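Local coordinates for FAD dependent oxidoreductase domain-containing protein (Deinococcus radiodurans R1, PDB 3C4N) that is of unknown function but binds ADP and is probably an FAD-dependent oxidoreductase, at residues 118-123 with 165-170. Residues are numbered along the deposited sequence; the frame is centred on the assembly and turned at random.
Sequences VEDRPL and RALTYR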
loop_
_atom_site.group_PDB
_atom_site.type_symbol
_atom_site.label_atom_id
_atom_site.label_comp_id
_atom_site.label_asym_id
_atom_site.label_seq_id
_atom_site.Cartn_x
_atom_site.Cartn_y
_atom_site.Cartn_z
ATOM N N VAL A 118 18.036 15.593 0.990
ATOM C CA VAL A 118 18.720 15.893 2.246
ATOM C C VAL A 118 19.750 16.991 2.003
ATOM O O VAL A 118 20.715 16.793 1.255
ATOM C CB VAL A 118 19.466 14.654 2.810
ATOM C CG1 VAL A 118 20.125 15.007 4.131
ATOM C CG2 VAL A 118 18.518 13.493 2.981
ATOM N N GLU A 119 19.553 18.147 2.629
ATOM C CA GLU A 119 20.492 19.243 2.449
ATOM C C GLU A 119 21.369 19.468 3.674
ATOM O O GLU A 119 21.007 19.092 4.791
ATOM C CB GLU A 119 19.755 20.542 2.063
ATOM C CG GLU A 119 18.615 20.968 2.981
ATOM C CD GLU A 119 17.220 20.541 2.487
ATOM O OE1 GLU A 119 16.228 20.852 3.180
ATOM O OE2 GLU A 119 17.106 19.907 1.414
ATOM N N ASP A 120 22.546 20.039 3.439
ATOM C CA ASP A 120 23.492 20.344 4.503
ATOM C C ASP A 120 23.069 21.685 5.048
ATOM O O ASP A 120 23.006 22.673 4.319
ATOM C CB ASP A 120 24.909 20.429 3.950
ATOM C CG ASP A 120 25.344 19.142 3.296
ATOM O OD1 ASP A 120 25.177 18.072 3.918
ATOM O OD2 ASP A 120 25.852 19.191 2.158
ATOM N N ARG A 121 22.771 21.731 6.333
ATOM C CA ARG A 121 22.318 22.975 6.910
ATOM C C ARG A 121 22.849 23.079 8.326
ATOM O O ARG A 121 22.435 22.333 9.202
ATOM C CB ARG A 121 20.786 22.979 6.903
ATOM C CG ARG A 121 20.131 24.326 7.026
ATOM C CD ARG A 121 18.650 24.149 7.305
ATOM N NE ARG A 121 17.895 23.624 6.174
ATOM C CZ ARG A 121 17.637 24.304 5.064
ATOM N NH1 ARG A 121 16.926 23.747 4.087
ATOM N NH2 ARG A 121 18.096 25.540 4.924
ATOM N N PRO A 122 23.789 23.998 8.567
ATOM C CA PRO A 122 24.350 24.163 9.909
ATOM C C PRO A 122 23.271 24.557 10.914
ATOM O O PRO A 122 22.282 25.207 10.553
ATOM C CB PRO A 122 25.386 25.265 9.713
ATOM C CG PRO A 122 24.778 26.092 8.633
ATOM C CD PRO A 122 24.314 25.025 7.659
ATOM N N LEU A 123 23.474 24.160 12.169
ATOM C CA LEU A 123 22.531 24.450 13.245
ATOM C C LEU A 123 23.209 25.288 14.320
ATOM O O LEU A 123 24.303 24.955 14.763
ATOM C CB LEU A 123 22.006 23.138 13.838
ATOM C CG LEU A 123 20.928 23.210 14.916
ATOM C CD1 LEU A 123 20.155 21.906 14.972
ATOM C CD2 LEU A 123 21.576 23.504 16.257
ATOM N N ARG A 165 27.726 19.918 10.788
ATOM C CA ARG A 165 27.261 18.665 10.204
ATOM C C ARG A 165 25.745 18.442 10.297
ATOM O O ARG A 165 25.260 17.354 10.000
ATOM C CB ARG A 165 27.987 17.478 10.852
ATOM C CG ARG A 165 29.510 17.582 10.846
ATOM C CD ARG A 165 30.128 16.350 11.471
ATOM N NE ARG A 165 29.795 15.152 10.696
ATOM C CZ ARG A 165 29.511 13.970 11.233
ATOM N NH1 ARG A 165 29.512 13.828 12.550
ATOM N NH2 ARG A 165 29.231 12.928 10.465
ATOM N N ALA A 166 24.994 19.459 10.706
ATOM C CA ALA A 166 23.544 19.307 10.827
ATOM C C ALA A 166 22.917 19.105 9.449
ATOM O O ALA A 166 23.419 19.611 8.450
ATOM C CB ALA A 166 22.936 20.533 11.532
ATOM N N LEU A 167 21.818 18.360 9.404
ATOM C CA LEU A 167 21.126 18.081 8.155
ATOM C C LEU A 167 19.611 18.259 8.280
ATOM O O LEU A 167 19.045 18.057 9.356
ATOM C CB LEU A 167 21.377 16.630 7.736
ATOM C CG LEU A 167 22.768 16.031 7.562
ATOM C CD1 LEU A 167 22.602 14.556 7.269
ATOM C CD2 LEU A 167 23.522 16.729 6.438
ATOM N N THR A 168 18.949 18.633 7.187
ATOM C CA THR A 168 17.491 18.728 7.215
ATOM C C THR A 168 16.903 17.833 6.137
ATOM O O THR A 168 17.451 17.718 5.040
ATOM C CB THR A 168 16.941 20.165 6.999
ATOM O OG1 THR A 168 17.580 20.775 5.875
ATOM C CG2 THR A 168 17.153 21.011 8.247
ATOM N N TYR A 169 15.793 17.186 6.468
ATOM C CA TYR A 169 15.097 16.308 5.535
ATOM C C TYR A 169 13.653 16.193 5.978
ATOM O O TYR A 169 13.295 16.631 7.074
ATOM C CB TYR A 169 15.737 14.922 5.538
ATOM C CG TYR A 169 15.648 14.192 6.869
ATOM C CD1 TYR A 169 14.607 13.280 7.140
ATOM C CD2 TYR A 169 16.619 14.387 7.847
ATOM C CE1 TYR A 169 14.552 12.576 8.356
ATOM C CE2 TYR A 169 16.574 13.698 9.053
ATOM C CZ TYR A 169 15.549 12.794 9.303
ATOM O OH TYR A 169 15.556 12.092 10.490
ATOM N N ARG A 170 12.819 15.596 5.138
ATOM C CA ARG A 170 11.416 15.423 5.500
ATOM C C ARG A 170 11.201 14.001 6.005
ATOM O O ARG A 170 11.341 13.036 5.253
ATOM C CB ARG A 170 10.510 15.689 4.290
ATOM C CG ARG A 170 10.639 17.082 3.703
ATOM C CD ARG A 170 10.271 18.141 4.730
ATOM N NE ARG A 170 8.896 17.973 5.206
ATOM C CZ ARG A 170 7.816 18.421 4.575
ATOM N NH1 ARG A 170 7.940 19.084 3.431
ATOM N NH2 ARG A 170 6.611 18.190 5.083
#
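At the edge of the Arg121 guanidinium, close to its plane, sits the hydroxyl of Thr168, which accepts from Arg121 NE at 2.9 Å. The carboxylate of Glu119 is approached from both faces through one oxygen: Arg121 NH1 forms a salt bridge from above its plane, 3.1 Å from Glu119 OE1, while Thr168 OG1 donates to Glu119 OE1 at 3.0 Å from the other face, on the anti side. Thr168 OG1 stands between its own backbone N and carbonyl carbon (chi1 48°), where it meets both charged groups; Arg121 NH2 donates a hydrogen bond to the carbonyl oxygen of Thr268. With an alanine in place of Glu119, the Thr168 hydroxyl would probably lose its acceptor and Arg121 NH1 its countercharge. Behind these side-chain bonds, the backbones of Glu119 and Thr168 form an antiparallel hydrogen-bonded pair, Glu119 N to Thr168 O and Thr168 N to Glu119 O, each 3.2 Å. Beyond it, Arg121 N reaches Ala166 O at 3.1 Å, and Leu123 CB packs on Ala166 CB. On the opposite face, Val118 CG1 meets Leu167 CD1 at 4.0 Å, with Leu107 of helix 96-107 against both side chains. Strand 167-169 thus pairs with strand 118-127 in a mixed sheet distinct from the Rossmann-type sheet, consistent with the two-sheet architecture of DAO-family flavoproteins.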